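Local coordinates for protein Hia (Haemophilus influenzae, PDB 1S7M) that serves as a trimeric autotransporter adhesin of the bacterial outer membrane, probably attaching the bacterium to host cells through binding domains of which this chain is one, at residues 9-12 / 17-20; 24-27 / 32-35; 113-118 / 137-142; 147-152 / 158-163. One frame throughout, in Å; residues are numbered along the deposited sequence.

Contact 1: residues 9-12 / 17-20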
loop_
_atom_site.group_PDB
_atom_site.type_symbol
_atom_site.label_atom_id
_atom_site.label_comp_id
_atom_site.label_asym_id
_atom_site.label_seq_id
_atom_site.Cartn_x
_atom_site.Cartn_y
_atom_site.Cartn_z
ATOM N N ALA A 9 16.997 3.153 32.117
ATOM C CA ALA A 9 15.752 2.608 31.594
ATOM C C ALA A 9 14.996 1.834 32.661
ATOM O O ALA A 9 15.600 1.189 33.520
ATOM C CB ALA A 9 16.029 1.692 30.394
ATOM N N LYS A 10 13.673 1.906 32.615
ATOM C CA LYS A 10 12.864 1.169 33.567
ATOM C C LYS A 10 11.690 0.498 32.867
ATOM O O LYS A 10 11.222 0.965 31.828
ATOM C CB LYS A 10 12.344 2.087 34.678
ATOM C CG LYS A 10 11.351 3.151 34.238
ATOM C CD LYS A 10 10.825 3.908 35.448
ATOM C CE LYS A 10 9.678 4.839 35.077
ATOM N NZ LYS A 10 9.146 5.562 36.270
ATOM N N THR A 11 11.234 -0.604 33.443
ATOM C CA THR A 11 10.113 -1.351 32.918
ATOM C C THR A 11 9.073 -1.433 34.023
ATOM O O THR A 11 9.346 -1.974 35.092
ATOM C CB THR A 11 10.534 -2.769 32.526
ATOM O OG1 THR A 11 11.336 -2.713 31.346
ATOM C CG2 THR A 11 9.317 -3.650 32.283
ATOM N N GLU A 12 7.890 -0.887 33.774
ATOM C CA GLU A 12 6.822 -0.913 34.761
ATOM C C GLU A 12 5.690 -1.828 34.349
ATOM O O GLU A 12 5.322 -1.884 33.176
ATOM C CB GLU A 12 6.249 0.485 34.974
ATOM C CG GLU A 12 7.226 1.486 35.531
ATOM C CD GLU A 12 6.533 2.704 36.134
ATOM O OE1 GLU A 12 5.302 2.631 36.382
ATOM O OE2 GLU A 12 7.224 3.721 36.372
ATOM N N GLY A 17 -0.881 -2.682 31.916
ATOM C CA GLY A 17 0.087 -3.281 31.024
ATOM C C GLY A 17 1.549 -3.191 31.398
ATOM O O GLY A 17 1.915 -3.109 32.573
ATOM N N LEU A 18 2.378 -3.208 30.360
ATOM C CA LEU A 18 3.825 -3.149 30.466
ATOM C C LEU A 18 4.373 -1.921 29.747
ATOM O O LEU A 18 4.194 -1.786 28.543
ATOM C CB LEU A 18 4.419 -4.408 29.826
ATOM C CG LEU A 18 5.936 -4.616 29.815
ATOM C CD1 LEU A 18 6.399 -4.971 31.214
ATOM C CD2 LEU A 18 6.300 -5.753 28.871
ATOM N N THR A 19 5.055 -1.038 30.471
ATOM C CA THR A 19 5.651 0.151 29.863
ATOM C C THR A 19 7.170 0.230 30.119
ATOM O O THR A 19 7.626 0.057 31.255
ATOM C CB THR A 19 5.021 1.450 30.410
ATOM O OG1 THR A 19 3.604 1.417 30.232
ATOM C CG2 THR A 19 5.561 2.645 29.673
ATOM N N ILE A 20 7.942 0.481 29.062
ATOM C CA ILE A 20 9.389 0.627 29.165
ATOM C C ILE A 20 9.703 2.083 28.858
ATOM O O ILE A 20 9.358 2.590 27.789
ATOM C CB ILE A 20 10.188 -0.216 28.123
ATOM C CG1 ILE A 20 10.127 -1.714 28.431
ATOM C CG2 ILE A 20 11.653 0.180 28.162
ATOM C CD1 ILE A 20 8.860 -2.413 28.025
#
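Thr11 and Ile20 sit directly across from each other on two antiparallel strands, and the backbone bonds lie one step further along, at the Glu12–Thr19 pair. Glu12 N reaches Thr19 O at 2.7 Å, with an N-H...O angle of 169°. Thr19 N returns the bond to Glu12 O at 2.8 Å. Each of these oxygens also takes a CA-H contact: Thr11 CA is 3.3 Å from Thr19 O, and Leu18 CA comes equally close to Glu12 O.

The side-chain contacts lie on the face that carries Thr11 and Ile20. These two run side by side, pointing the same way, and the hydroxyl OG1 of Thr11 touches Ile20 CG1 at 3.3 Å while taking its hydrogen bond outside the hairpin, with Asn14 O of the second subunit. The Thr11 methyl, CG2, stands anti to its own N (chi1 -72°, measured to OG1), which carries it obliquely against Leu18 CD1; that carbon pair is tight at 3.4 Å. Leu18 in turn packs on Leu18 of both other subunits.

Charge is handled on the first strand alone. Lys10 NZ forms a salt bridge with Glu12 OE2 at 2.7 Å, meeting it nearly along the C-O bond, and both residues are exposed.

Together this makes a beta hairpin, the first two strands of a four-stranded antiparallel sheet that strand 34-37 continues beyond strand 17-21, with Leu18 turned to its counterparts at the threefold core of the homotrimer.

Contact 2: residues 24-27 / 32-35; sequences NGAG and NTIS
Asn32 fits into the bend made by Gly25, Ala26 and Gly27, and the dense part of the contact is built around it. Its backbone N donates to Ala26 O at 3.2 Å, the one hydrogen bond between 24-27 and 32-35. The bond is indifferent in geometry: the N-H...O angle is 151°, and the donor stands about 50° above the plane of the carbonyl. Asn32 CB adds to this by lying 3.5 Å from Gly25 O, so two successive carbonyls of the bend face the same residue. Further out, a chi1 of -85° sets CG of Asn32 beside its backbone N and brings the amide nitrogen ND2 against Gly27 CA, 3.3 Å away. Gly27 has a positive phi and presents a bare CA to that amide.

The bond closes a wide loop between strand 17-21 and strand 34-37, neighbours in the antiparallel sheet at the N-terminal end of the chain. Asn32 and Thr33 are the last residues before the second of these strands begins; Thr33 leans on Thr19 of the first, and its carbonyl oxygen accepts from Ser42 OG.

Away from Asn32 the fit slackens, and on the solvent side Gly27 is exposed. Ala26 directs its CB mostly elsewhere, and the methyl merely grazes Thr33 OG1 at 3.9 Å. That hydroxyl is covered by the contact yet has no polar partner anywhere in the model.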
loop_
_atom_site.group_PDB
_atom_site.type_symbol
_atom_site.label_atom_id
_atom_site.label_comp_id
_atom_site.label_asym_id
_atom_site.label_seq_id
_atom_site.Cartn_x
_atom_site.Cartn_y
_atom_site.Cartn_z
ATOM N N ASN A 24 16.179 8.016 28.408
ATOM C CA ASN A 24 15.960 9.429 28.118
ATOM C C ASN A 24 14.568 10.004 28.423
ATOM O O ASN A 24 14.214 11.061 27.908
ATOM C CB ASN A 24 16.320 9.704 26.664
ATOM N N GLY A 25 13.775 9.326 29.246
ATOM C CA GLY A 25 12.456 9.849 29.575
ATOM C C GLY A 25 11.317 9.386 28.683
ATOM O O GLY A 25 11.542 8.917 27.566
ATOM N N ALA A 26 10.089 9.529 29.180
ATOM C CA ALA A 26 8.891 9.116 28.455
ATOM C C ALA A 26 8.603 9.996 27.244
ATOM O O ALA A 26 7.714 9.701 26.446
ATOM C CB ALA A 26 7.686 9.118 29.396
ATOM N N GLY A 27 9.367 11.070 27.109
ATOM C CA GLY A 27 9.169 11.976 25.994
ATOM C C GLY A 27 7.906 12.796 26.170
ATOM O O GLY A 27 7.603 13.263 27.265
ATOM N N ASN A 32 7.988 8.371 23.589
ATOM C CA ASN A 32 9.251 7.641 23.591
ATOM C C ASN A 32 9.106 6.302 24.272
ATOM O O ASN A 32 9.990 5.460 24.203
ATOM C CB ASN A 32 10.344 8.423 24.302
ATOM C CG ASN A 32 11.033 9.402 23.395
ATOM O OD1 ASN A 32 11.365 9.082 22.252
ATOM N ND2 ASN A 32 11.267 10.604 23.900
ATOM N N THR A 33 7.977 6.120 24.938
ATOM C CA THR A 33 7.689 4.893 25.649
ATOM C C THR A 33 7.452 3.702 24.732
ATOM O O THR A 33 6.907 3.837 23.642
ATOM C CB THR A 33 6.439 5.083 26.531
ATOM O OG1 THR A 33 6.808 5.725 27.758
ATOM C CG2 THR A 33 5.780 3.756 26.818
ATOM N N ILE A 34 7.884 2.532 25.174
ATOM C CA ILE A 34 7.651 1.310 24.428
ATOM C C ILE A 34 6.658 0.583 25.334
ATOM O O ILE A 34 6.957 0.307 26.508
ATOM C CB ILE A 34 8.910 0.452 24.300
ATOM C CG1 ILE A 34 10.115 1.334 23.942
ATOM C CG2 ILE A 34 8.670 -0.653 23.265
ATOM C CD1 ILE A 34 10.056 1.935 22.604
ATOM N N SER A 35 5.480 0.265 24.817
ATOM C CA SER A 35 4.502 -0.375 25.677
ATOM C C SER A 35 3.484 -1.266 25.022
ATOM O O SER A 35 3.168 -1.103 23.850
ATOM C CB SER A 35 3.745 0.690 26.460
ATOM O OG SER A 35 2.944 1.461 25.585
#

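Contact 3: residues 113-118 / 137-142; sequences LGWVIS and NEVKFK
Val139 is the hub of this contact, met on one methyl by Ile117 and on the other by the indole of Trp115, deep in the Trp-ring domain of the trimeric adhesin. The two strands are not hydrogen-bonded to each other: the CA atoms of Ile117 and Val139 stay 8.9 Å apart, and side chains alone span the gap.

Ile117 and Val139 point at each other and meet tip to tip. The isoleucine is extended, with CG1 anti to its backbone N (chi1 -174°) and chi2 near 180° as well, so that CD1 is thrust farthest from the strand.

The side chains of Trp115 and Val139 also come at each other from opposite directions. The first bond of the tryptophan side chain does not aim at strand 138-142, but the indole comes round toward it (chi1 49°, CG between the backbone N and the carbonyl carbon) and brings the outer end of its benzene ring, CZ2 and CH2, to the valine at an oblique tilt.

Val133 of strand 129-134 touches all three residues. Trp115 also meets Trp115 of both other subunits, consistent with the name of the domain, and the strand holding Val139 runs in parallel sheet with strands of the other two chains.

At the valine, CG1 lies 3.6 Å from Ile117 CD1, while CG2 is 4.1 Å from Trp115 CH2 and 4.2 Å from that same Ile117 CD1.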
loop_
_atom_site.group_PDB
_atom_site.type_symbol
_atom_site.label_atom_id
_atom_site.label_comp_id
_atom_site.label_asym_id
_atom_site.label_seq_id
_atom_site.Cartn_x
_atom_site.Cartn_y
_atom_site.Cartn_z
ATOM N N LEU A 113 3.198 -4.322 -4.070
ATOM C CA LEU A 113 1.926 -3.752 -4.529
ATOM C C LEU A 113 1.988 -3.206 -5.946
ATOM O O LEU A 113 2.985 -2.622 -6.346
ATOM C CB LEU A 113 1.452 -2.644 -3.574
ATOM C CG LEU A 113 0.514 -2.898 -2.386
ATOM C CD1 LEU A 113 0.350 -4.373 -2.073
ATOM C CD2 LEU A 113 1.013 -2.107 -1.173
ATOM N N GLY A 114 0.921 -3.403 -6.714
ATOM C CA GLY A 114 0.914 -2.867 -8.056
ATOM C C GLY A 114 -0.209 -3.340 -8.947
ATOM O O GLY A 114 -0.963 -4.267 -8.605
ATOM N N TRP A 115 -0.360 -2.676 -10.078
ATOM C CA TRP A 115 -1.370 -3.089 -11.021
ATOM C C TRP A 115 -0.670 -3.455 -12.303
ATOM O O TRP A 115 0.542 -3.218 -12.460
ATOM C CB TRP A 115 -2.437 -2.012 -11.267
ATOM C CG TRP A 115 -1.927 -0.627 -11.558
ATOM C CD1 TRP A 115 -1.402 0.260 -10.661
ATOM C CD2 TRP A 115 -1.938 0.038 -12.833
ATOM N NE1 TRP A 115 -1.085 1.446 -11.302
ATOM C CE2 TRP A 115 -1.403 1.337 -12.629
ATOM C CE3 TRP A 115 -2.355 -0.336 -14.126
ATOM C CZ2 TRP A 115 -1.275 2.267 -13.669
ATOM C CZ3 TRP A 115 -2.230 0.580 -15.163
ATOM C CH2 TRP A 115 -1.693 1.878 -14.928
ATOM N N VAL A 116 -1.415 -4.065 -13.210
ATOM C CA VAL A 116 -0.847 -4.472 -14.474
ATOM C C VAL A 116 -1.402 -3.611 -15.576
ATOM O O VAL A 116 -2.610 -3.365 -15.628
ATOM C CB VAL A 116 -1.174 -5.977 -14.795
ATOM C CG1 VAL A 116 -0.700 -6.331 -16.196
ATOM C CG2 VAL A 116 -0.535 -6.892 -13.758
ATOM N N ILE A 117 -0.502 -3.119 -16.432
ATOM C CA ILE A 117 -0.899 -2.329 -17.591
ATOM C C ILE A 117 -0.627 -3.176 -18.849
ATOM O O ILE A 117 0.367 -3.874 -18.923
ATOM C CB ILE A 117 -0.096 -0.987 -17.662
ATOM C CG1 ILE A 117 -0.637 -0.108 -18.790
ATOM C CG2 ILE A 117 1.409 -1.261 -17.819
ATOM C CD1 ILE A 117 -0.184 1.379 -18.704
ATOM N N SER A 118 -1.526 -3.139 -19.825
ATOM C CA SER A 118 -1.317 -3.898 -21.050
ATOM C C SER A 118 -1.924 -3.187 -22.253
ATOM O O SER A 118 -2.728 -2.248 -22.123
ATOM C CB SER A 118 -1.941 -5.308 -20.935
ATOM O OG SER A 118 -3.330 -5.242 -20.606
ATOM N N ASN A 137 6.539 3.972 -10.077
ATOM C CA ASN A 137 6.708 3.615 -11.468
ATOM C C ASN A 137 5.963 4.728 -12.188
ATOM O O ASN A 137 5.089 5.377 -11.603
ATOM C CB ASN A 137 6.063 2.247 -11.821
ATOM C CG ASN A 137 7.060 1.083 -11.754
ATOM O OD1 ASN A 137 8.228 1.213 -12.168
ATOM N ND2 ASN A 137 6.610 -0.053 -11.248
ATOM N N GLU A 138 6.296 4.954 -13.451
ATOM C CA GLU A 138 5.648 5.998 -14.248
ATOM C C GLU A 138 5.006 5.436 -15.506
ATOM O O GLU A 138 5.553 4.554 -16.145
ATOM C CB GLU A 138 6.677 7.067 -14.690
ATOM C CG GLU A 138 6.082 8.206 -15.537
ATOM C CD GLU A 138 7.130 9.279 -15.957
ATOM O OE1 GLU A 138 8.230 9.297 -15.370
ATOM O OE2 GLU A 138 6.839 10.090 -16.863
ATOM N N VAL A 139 3.852 5.972 -15.850
ATOM C CA VAL A 139 3.132 5.579 -17.048
ATOM C C VAL A 139 2.936 6.873 -17.845
ATOM O O VAL A 139 2.420 7.862 -17.329
ATOM C CB VAL A 139 1.740 4.969 -16.728
ATOM C CG1 VAL A 139 0.988 4.702 -18.022
ATOM C CG2 VAL A 139 1.894 3.675 -15.938
ATOM N N LYS A 140 3.355 6.847 -19.102
ATOM C CA LYS A 140 3.255 8.001 -19.982
ATOM C C LYS A 140 2.419 7.706 -21.205
ATOM O O LYS A 140 2.622 6.694 -21.862
ATOM C CB LYS A 140 4.663 8.423 -20.432
ATOM C CG LYS A 140 4.672 9.438 -21.560
ATOM C CD LYS A 140 6.087 9.892 -21.867
ATOM C CE LYS A 140 6.429 11.155 -21.112
ATOM N NZ LYS A 140 7.684 11.739 -21.703
ATOM N N PHE A 141 1.472 8.584 -21.502
ATOM C CA PHE A 141 0.641 8.429 -22.677
ATOM C C PHE A 141 1.188 9.391 -23.735
ATOM O O PHE A 141 1.167 10.621 -23.559
ATOM C CB PHE A 141 -0.814 8.718 -22.308
ATOM C CG PHE A 141 -1.348 7.785 -21.241
ATOM C CD1 PHE A 141 -1.138 8.056 -19.880
ATOM C CD2 PHE A 141 -1.984 6.588 -21.598
ATOM C CE1 PHE A 141 -1.555 7.142 -18.889
ATOM C CE2 PHE A 141 -2.397 5.673 -20.614
ATOM C CZ PHE A 141 -2.182 5.949 -19.256
ATOM N N LYS A 142 1.694 8.816 -24.822
ATOM C CA LYS A 142 2.322 9.578 -25.879
ATOM C C LYS A 142 1.543 9.758 -27.159
ATOM O O LYS A 142 0.825 8.863 -27.613
ATOM C CB LYS A 142 3.678 8.967 -26.236
ATOM C CG LYS A 142 4.370 8.239 -25.087
ATOM C CD LYS A 142 5.896 8.292 -25.183
ATOM C CE LYS A 142 6.396 8.125 -26.608
ATOM N NZ LYS A 142 7.887 8.065 -26.693
#

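Contact 4: residues 147-152 / 158-163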
loop_
_atom_site.group_PDB
_atom_site.type_symbol
_atom_site.label_atom_id
_atom_site.label_comp_id
_atom_site.label_asym_id
_atom_site.label_seq_id
_atom_site.Cartn_x
_atom_site.Cartn_y
_atom_site.Cartn_z
ATOM N N ILE A 147 -2.255 11.685 -33.911
ATOM C CA ILE A 147 -3.033 11.793 -32.679
ATOM C C ILE A 147 -2.295 12.586 -31.614
ATOM O O ILE A 147 -1.114 12.359 -31.371
ATOM C CB ILE A 147 -3.376 10.402 -32.125
ATOM C CG1 ILE A 147 -4.141 9.598 -33.185
ATOM C CG2 ILE A 147 -4.205 10.533 -30.862
ATOM C CD1 ILE A 147 -4.587 8.203 -32.714
ATOM N N ASN A 148 -2.979 13.547 -31.002
ATOM C CA ASN A 148 -2.339 14.340 -29.961
ATOM C C ASN A 148 -2.850 13.937 -28.593
ATOM O O ASN A 148 -4.042 13.989 -28.324
ATOM C CB ASN A 148 -2.550 15.843 -30.184
ATOM C CG ASN A 148 -1.641 16.404 -31.276
ATOM O OD1 ASN A 148 -0.529 15.896 -31.508
ATOM N ND2 ASN A 148 -2.104 17.468 -31.944
ATOM N N VAL A 149 -1.925 13.527 -27.739
ATOM C CA VAL A 149 -2.276 13.070 -26.399
ATOM C C VAL A 149 -1.793 14.063 -25.338
ATOM O O VAL A 149 -0.590 14.266 -25.175
ATOM C CB VAL A 149 -1.650 11.671 -26.128
ATOM C CG1 VAL A 149 -2.180 11.109 -24.842
ATOM C CG2 VAL A 149 -1.940 10.742 -27.295
ATOM N N SER A 150 -2.734 14.660 -24.610
ATOM C CA SER A 150 -2.380 15.651 -23.579
ATOM C C SER A 150 -3.033 15.395 -22.232
ATOM O O SER A 150 -4.105 14.787 -22.158
ATOM C CB SER A 150 -2.759 17.069 -24.044
ATOM O OG SER A 150 -4.169 17.185 -24.163
ATOM N N GLY A 151 -2.389 15.895 -21.177
ATOM C CA GLY A 151 -2.910 15.718 -19.825
ATOM C C GLY A 151 -3.162 17.026 -19.073
ATOM O O GLY A 151 -2.671 18.093 -19.464
ATOM N N LYS A 152 -3.925 16.934 -17.987
ATOM C CA LYS A 152 -4.260 18.095 -17.162
ATOM C C LYS A 152 -5.067 17.659 -15.934
ATOM O O LYS A 152 -6.007 16.886 -16.059
ATOM C CB LYS A 152 -5.087 19.089 -17.998
ATOM C CG LYS A 152 -5.784 20.188 -17.211
ATOM C CD LYS A 152 -4.788 21.084 -16.492
ATOM C CE LYS A 152 -4.483 22.351 -17.288
ATOM N NZ LYS A 152 -5.705 23.184 -17.463
ATOM N N ARG A 158 -6.957 13.371 -12.857
ATOM C CA ARG A 158 -5.839 13.448 -13.755
ATOM C C ARG A 158 -6.519 13.039 -15.073
ATOM O O ARG A 158 -6.878 11.868 -15.288
ATOM C CB ARG A 158 -4.743 12.472 -13.376
ATOM C CG ARG A 158 -3.957 12.830 -12.150
ATOM C CD ARG A 158 -4.696 12.570 -10.810
ATOM N NE ARG A 158 -3.790 12.791 -9.675
ATOM C CZ ARG A 158 -3.962 13.734 -8.746
ATOM N NH1 ARG A 158 -5.015 14.523 -8.809
ATOM N NH2 ARG A 158 -3.060 13.920 -7.789
ATOM N N GLU A 159 -6.723 14.017 -15.949
ATOM C CA GLU A 159 -7.400 13.766 -17.208
ATOM C C GLU A 159 -6.464 13.675 -18.408
ATOM O O GLU A 159 -5.601 14.529 -18.606
ATOM C CB GLU A 159 -8.478 14.839 -17.438
ATOM C CG GLU A 159 -9.645 14.812 -16.417
ATOM C CD GLU A 159 -10.830 15.666 -16.851
ATOM O OE1 GLU A 159 -11.960 15.442 -16.364
ATOM O OE2 GLU A 159 -10.635 16.567 -17.688
ATOM N N ILE A 160 -6.613 12.603 -19.185
ATOM C CA ILE A 160 -5.796 12.434 -20.389
ATOM C C ILE A 160 -6.743 12.588 -21.567
ATOM O O ILE A 160 -7.748 11.867 -21.684
ATOM C CB ILE A 160 -5.119 11.048 -20.453
ATOM C CG1 ILE A 160 -4.280 10.826 -19.201
ATOM C CG2 ILE A 160 -4.244 10.957 -21.696
ATOM C CD1 ILE A 160 -3.208 11.880 -18.966
ATOM N N THR A 161 -6.446 13.550 -22.431
ATOM C CA THR A 161 -7.314 13.802 -23.575
ATOM C C THR A 161 -6.705 13.360 -24.897
ATOM O O THR A 161 -5.499 13.515 -25.121
ATOM C CB THR A 161 -7.705 15.300 -23.642
ATOM O OG1 THR A 161 -8.535 15.610 -22.523
ATOM C CG2 THR A 161 -8.490 15.605 -24.910
ATOM N N PHE A 162 -7.566 12.829 -25.768
ATOM C CA PHE A 162 -7.148 12.310 -27.071
ATOM C C PHE A 162 -7.841 12.999 -28.249
ATOM O O PHE A 162 -9.062 12.982 -28.352
ATOM C CB PHE A 162 -7.427 10.797 -27.132
ATOM C CG PHE A 162 -6.747 10.014 -26.045
ATOM C CD1 PHE A 162 -7.252 10.017 -24.747
ATOM C CD2 PHE A 162 -5.570 9.319 -26.310
ATOM C CE1 PHE A 162 -6.585 9.334 -23.718
ATOM C CE2 PHE A 162 -4.886 8.631 -25.293
ATOM C CZ PHE A 162 -5.394 8.637 -23.993
ATOM N N GLU A 163 -7.057 13.582 -29.150
ATOM C CA GLU A 163 -7.639 14.256 -30.304
ATOM C C GLU A 163 -6.793 14.095 -31.563
ATOM O O GLU A 163 -5.580 13.872 -31.493
ATOM C CB GLU A 163 -7.793 15.754 -30.007
ATOM C CG GLU A 163 -6.449 16.418 -29.729
ATOM C CD GLU A 163 -6.554 17.903 -29.402
ATOM O OE1 GLU A 163 -7.467 18.287 -28.632
ATOM O OE2 GLU A 163 -5.703 18.679 -29.907
#
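Asn148 and Glu163 open a run of six backbone hydrogen bonds that pair these antiparallel strands. Asn148 N gives to Glu163 O at 2.7 Å, and Glu163 N returns a longer one to Asn148 O at 3.2 Å. Ser150 and Thr161 exchange both bonds, the shorter being Thr161 N to Ser150 O at 2.7 Å. Lys152 and Glu159 do the same at the far end, but Lys152 N to Glu159 O is bent, with an N-H...O angle of 137°.

Val149 N points out of the hairpin and is met by Ser143 OG. The hydroxyl of Ser150 bonds Thr123 OG1 of the third subunit, and Arg158 NE gives to Gln132 O of that same subunit; Arg158 NH1 makes a weak bond to Gly156 O of its own chain.

On the face of Val149 and Phe162 the contacts are apolar. Val149 CG1 rests 3.7 Å from Phe162 CE2 and 3.8 Å from Ile160 CG2, while Ile160 CD1 lies over the bare CA of Gly151.

The chemistry thus splits by direction: the inward amides and carbonyls satisfy one another within this beta hairpin, whereas Ser150 OG and Arg158 NE bond the third subunit, into which the sheet continues by parallel pairing.

How the contacts relate
From the N terminus the four contacts follow in series; none nests in or crosses another. Contact 1 closes the first hairpin, and contact 2 then closes the loop leading from its second strand into strand 34-37. The two touch, since Ile20 N probably bonds Ile34 O as neighbouring strands of one sheet. A long excursion through residues 36-112 separates them from contact 3, whose centre lies about 48 Å from that of contact 1. Contact 3 bridges strands 114-119 and 138-143, with strand 129-134 between them in the chain. Contact 4 closes the last hairpin, and its Val149 and Ile160 pack on Phe141; contacts 3 and 4 both belong to the Trp-ring domain.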